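Side-chain contacts in chemotaxis signal transduction protein (Thermoanaerobacter tengcongensis, PDB 2QDL), which probably serves as the CheW scaffold of bacterial chemotaxis, coupling receptors to the histidine kinase CheA: residues E45-E48 / F49-G52; I138-L141 / H142-F145. All coordinates share one frame; numbering follows the deposited sequence.

Contact 1: residues E45-E48 / F49-G52; sequences ETPE and FIEG
A tight local turn joins Pro47 to Phe49 and Ile50 at the surface of the CheW-like domain, where the loop that follows strand 33-36 runs into strand 50-56. Pro47 to Ile50 form a type I beta turn. It is closed by the backbone N of Ile50, which donates to the carbonyl O of Pro47 at 3.0 Å; the bond is bent, 137° at the hydrogen, and the donor stands above the carbonyl plane rather than within it. The pyrrolidine ring touches both Phe49 and Ile50. Its CB lies obliquely against the phenyl ring, 3.5 Å from CE1 of Phe49, while its CD runs alongside Ile50, 3.9 Å from CG1 of that residue, the two side chains pointing the same way. The setting of CG of Phe49 between its own backbone N and carbonyl carbon (chi1 71°) turns the ring back toward the proline. A water lies between the two limbs, 2.8 Å from OG1 of Thr46 and 2.9 Å from the backbone O of Ile50, placed to donate to either. The Thr46 hydroxyl is also hydrogen-bonded to the carbonyl O of Ile43, which fastens it to a residue farther back in the same loop. Outside the turn, Val147 touches both Pro47 and Phe49, Arg69 makes a cation-pi contact with Phe49, Ile50 is buried against Leu153, and Glu51 carries its carboxylate to a salt bridge with Lys68. Directly after the turn, Glu51 and Gly52 both face Val63 on the antiparallel strand 59-65, so a type I turn with Pro47 in its first position opens into a classic beta bulge at the start of a strand of the CheW beta-barrel.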
loop_
_atom_site.group_PDB
_atom_site.type_symbol
_atom_site.label_atom_id
_atom_site.label_comp_id
_atom_site.label_asym_id
_atom_site.label_seq_id
_atom_site.Cartn_x
_atom_site.Cartn_y
_atom_site.Cartn_z
ATOM N N GLU A 45 -1.013 15.825 -17.112
ATOM C CA GLU A 45 -1.037 16.890 -16.094
ATOM C C GLU A 45 -1.157 16.397 -14.665
ATOM O O GLU A 45 -1.624 17.131 -13.796
ATOM C CB GLU A 45 -2.162 17.906 -16.366
ATOM C CG GLU A 45 -2.326 18.350 -17.821
ATOM C CD GLU A 45 -1.363 19.453 -18.204
ATOM O OE1 GLU A 45 -1.787 20.643 -18.218
ATOM O OE2 GLU A 45 -0.180 19.127 -18.486
ATOM N N THR A 46 -0.758 15.151 -14.404
ATOM C CA THR A 46 -0.721 14.643 -13.025
ATOM C C THR A 46 0.723 14.483 -12.553
ATOM O O THR A 46 1.631 14.331 -13.376
ATOM C CB THR A 46 -1.461 13.283 -12.869
ATOM O OG1 THR A 46 -0.864 12.290 -13.710
ATOM C CG2 THR A 46 -2.912 13.421 -13.197
ATOM N N PRO A 47 0.943 14.480 -11.220
ATOM C CA PRO A 47 2.267 14.149 -10.703
ATOM C C PRO A 47 2.747 12.803 -11.235
ATOM O O PRO A 47 1.943 11.889 -11.496
ATOM C CB PRO A 47 2.037 14.054 -9.194
ATOM C CG PRO A 47 0.862 14.919 -8.938
ATOM C CD PRO A 47 -0.012 14.783 -10.138
ATOM N N GLU A 48 4.054 12.689 -11.391
ATOM C CA GLU A 48 4.679 11.458 -11.859
ATOM C C GLU A 48 4.302 10.217 -11.041
ATOM O O GLU A 48 4.203 9.134 -11.596
ATOM C CB GLU A 48 6.208 11.619 -11.879
ATOM C CG GLU A 48 6.714 12.632 -12.902
ATOM C CD GLU A 48 6.614 14.105 -12.441
ATOM O OE1 GLU A 48 6.107 14.383 -11.307
ATOM O OE2 GLU A 48 7.051 14.991 -13.235
ATOM N N PHE A 49 4.106 10.371 -9.733
ATOM C CA PHE A 49 3.790 9.225 -8.861
ATOM C C PHE A 49 2.360 8.717 -9.054
ATOM O O PHE A 49 2.047 7.611 -8.641
ATOM C CB PHE A 49 4.092 9.520 -7.378
ATOM C CG PHE A 49 3.151 10.490 -6.748
ATOM C CD1 PHE A 49 3.509 11.830 -6.599
ATOM C CD2 PHE A 49 1.907 10.084 -6.285
ATOM C CE1 PHE A 49 2.630 12.747 -6.003
ATOM C CE2 PHE A 49 1.028 11.005 -5.699
ATOM C CZ PHE A 49 1.399 12.343 -5.566
ATOM N N ILE A 50 1.497 9.539 -9.674
ATOM C CA ILE A 50 0.192 9.075 -10.150
ATOM C C ILE A 50 0.357 8.418 -11.512
ATOM O O ILE A 50 0.365 9.086 -12.555
ATOM C CB ILE A 50 -0.852 10.193 -10.260
ATOM C CG1 ILE A 50 -0.845 11.093 -9.010
ATOM C CG2 ILE A 50 -2.249 9.588 -10.555
ATOM C CD1 ILE A 50 -1.713 10.594 -7.896
ATOM N N GLU A 51 0.495 7.098 -11.503
ATOM C CA GLU A 51 0.774 6.381 -12.737
ATOM C C GLU A 51 -0.352 6.558 -13.735
ATOM O O GLU A 51 -0.124 6.557 -14.944
ATOM C CB GLU A 51 0.990 4.885 -12.466
ATOM C CG GLU A 51 1.575 4.139 -13.677
ATOM C CD GLU A 51 2.959 4.667 -14.079
ATOM O OE1 GLU A 51 3.690 5.155 -13.186
ATOM O OE2 GLU A 51 3.308 4.576 -15.280
ATOM N N GLY A 52 -1.583 6.663 -13.223
ATOM C CA GLY A 52 -2.736 6.787 -14.078
ATOM C C GLY A 52 -3.984 6.212 -13.488
ATOM O O GLY A 52 -4.168 6.200 -12.277
HETATM O O HOH W 1 -1.367 9.776 -14.771
#

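Contact 2: residues I138-L141 / H142-F145; sequences IIKL and HFLF
CG of Leu144 stands anti to its carbonyl carbon (chi1 -71°) and CG of Leu141 takes the same setting (chi1 -57°), which brings two branches together round the turn: CD2 of Leu141 meets CD1 of Leu144 at 3.8 Å, the side chains crossing at a slant. CD1 of Leu144 also reaches CG2 of Ile139, at 4.2 Å. Leu141 to Leu144 form a type I beta turn, and its closing bond, Leu144 N to Leu141 O at 3.3 Å, is nearly straight but weak. A water spans the turn alongside it, donating to the O of Lys140 (2.8 Å) and accepting from the N of Phe143 (2.8 Å). The aliphatic part of Lys140 lies beside His142, with Lys140 CG 4.1 Å from His142 CB. Farther along the same chain, CD of Lys140 comes obliquely to the Phe143 ring. Leu95 touches both leucines, and Phe70 of helix 66-70 covers Leu144. An alanine in place of Leu144 would probably leave Leu141 CD2 and Ile139 CG2 without their shared partner and open a gap beside Phe70. With so weak a closing bond, the turn probably depends on the apolar packing of Leu144 and on the water bridge as well.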
loop_
_atom_site.group_PDB
_atom_site.type_symbol
_atom_site.label_atom_id
_atom_site.label_comp_id
_atom_site.label_asym_id
_atom_site.label_seq_id
_atom_site.Cartn_x
_atom_site.Cartn_y
_atom_site.Cartn_z
ATOM N N ILE A 138 4.626 -0.881 7.814
ATOM C CA ILE A 138 3.226 -0.875 7.549
ATOM C C ILE A 138 2.908 0.521 7.033
ATOM O O ILE A 138 3.136 1.546 7.728
ATOM C CB ILE A 138 2.383 -1.244 8.813
ATOM C CG1 ILE A 138 2.754 -2.650 9.294
ATOM C CG2 ILE A 138 0.897 -1.163 8.472
ATOM C CD1 ILE A 138 2.064 -3.034 10.547
ATOM N N ILE A 139 2.392 0.565 5.817
ATOM C CA ILE A 139 2.127 1.826 5.139
ATOM C C ILE A 139 0.856 2.489 5.666
ATOM O O ILE A 139 -0.141 1.815 5.933
ATOM C CB ILE A 139 2.035 1.611 3.603
ATOM C CG1 ILE A 139 3.441 1.317 3.038
ATOM C CG2 ILE A 139 1.269 2.806 2.886
ATOM C CD1 ILE A 139 3.414 0.741 1.619
ATOM N N LYS A 140 0.909 3.802 5.837
ATOM C CA LYS A 140 -0.262 4.592 6.186
ATOM C C LYS A 140 -0.825 5.121 4.895
ATOM O O LYS A 140 -0.120 5.777 4.117
ATOM C CB LYS A 140 0.131 5.754 7.127
ATOM C CG LYS A 140 -0.966 6.751 7.430
ATOM C CD LYS A 140 -0.496 7.908 8.336
ATOM C CE LYS A 140 -0.316 7.448 9.793
ATOM N NZ LYS A 140 0.179 8.535 10.753
ATOM N N LEU A 141 -2.101 4.821 4.655
ATOM C CA LEU A 141 -2.760 5.174 3.404
ATOM C C LEU A 141 -3.247 6.612 3.330
ATOM O O LEU A 141 -3.420 7.140 2.234
ATOM C CB LEU A 141 -3.967 4.264 3.170
ATOM C CG LEU A 141 -3.711 2.749 3.143
ATOM C CD1 LEU A 141 -5.019 2.004 3.083
ATOM C CD2 LEU A 141 -2.745 2.349 2.023
ATOM N N HIS A 142 -3.510 7.231 4.480
ATOM C CA HIS A 142 -4.164 8.537 4.552
ATOM C C HIS A 142 -3.703 9.593 3.517
ATOM O O HIS A 142 -4.525 10.125 2.763
ATOM C CB HIS A 142 -4.021 9.101 5.975
ATOM C CG HIS A 142 -4.942 10.241 6.268
ATOM N ND1 HIS A 142 -5.126 10.744 7.536
ATOM C CD2 HIS A 142 -5.757 10.961 5.458
ATOM C CE1 HIS A 142 -6.001 11.733 7.489
ATOM N NE2 HIS A 142 -6.392 11.887 6.239
ATOM N N PHE A 143 -2.405 9.897 3.501
ATOM C CA PHE A 143 -1.880 10.995 2.698
ATOM C C PHE A 143 -1.203 10.625 1.374
ATOM O O PHE A 143 -0.541 11.479 0.764
ATOM C CB PHE A 143 -0.905 11.824 3.535
ATOM C CG PHE A 143 -1.447 12.195 4.907
ATOM C CD1 PHE A 143 -2.563 13.024 5.032
ATOM C CD2 PHE A 143 -0.852 11.684 6.061
ATOM C CE1 PHE A 143 -3.070 13.361 6.300
ATOM C CE2 PHE A 143 -1.353 12.001 7.351
ATOM C CZ PHE A 143 -2.462 12.842 7.466
ATOM N N LEU A 144 -1.355 9.379 0.931
ATOM C CA LEU A 144 -0.682 8.926 -0.284
ATOM C C LEU A 144 -0.934 9.832 -1.499
ATOM O O LEU A 144 -0.024 10.062 -2.299
ATOM C CB LEU A 144 -0.985 7.452 -0.609
ATOM C CG LEU A 144 -0.342 6.417 0.329
ATOM C CD1 LEU A 144 -0.878 4.988 -0.017
ATOM C CD2 LEU A 144 1.194 6.493 0.253
ATOM N N PHE A 145 -2.141 10.388 -1.582
ATOM C CA PHE A 145 -2.561 11.210 -2.717
ATOM C C PHE A 145 -2.496 12.716 -2.449
ATOM O O PHE A 145 -2.790 13.510 -3.341
ATOM C CB PHE A 145 -4.002 10.832 -3.148
ATOM C CG PHE A 145 -4.075 9.536 -3.889
ATOM C CD1 PHE A 145 -3.980 9.509 -5.279
ATOM C CD2 PHE A 145 -4.190 8.327 -3.192
ATOM C CE1 PHE A 145 -4.016 8.310 -5.966
ATOM C CE2 PHE A 145 -4.217 7.121 -3.861
ATOM C CZ PHE A 145 -4.140 7.101 -5.250
HETATM O O HOH W 2 -0.087 8.522 4.294
#

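Overall arrangement
Both contacts are type I turns next to a strand of the same mixed sheet, but they sit at different depths, their centres about 16 Å apart. Contact 1 leads into strand 50-56 at the surface and has one buried residue among those that touch; contact 2 leaves strand 134-139 nearer the middle of the chain and is partly buried. Proline and aromatic packing mark the first, branched aliphatic packing the second, and each has a water beside the backbone, a clear bridge only in contact 2. They meet directly: Ile50 CD1 lies 3.6 Å from Phe145 CD1. Arg69, already set against Phe49, also bonds through NE to the O of Leu144.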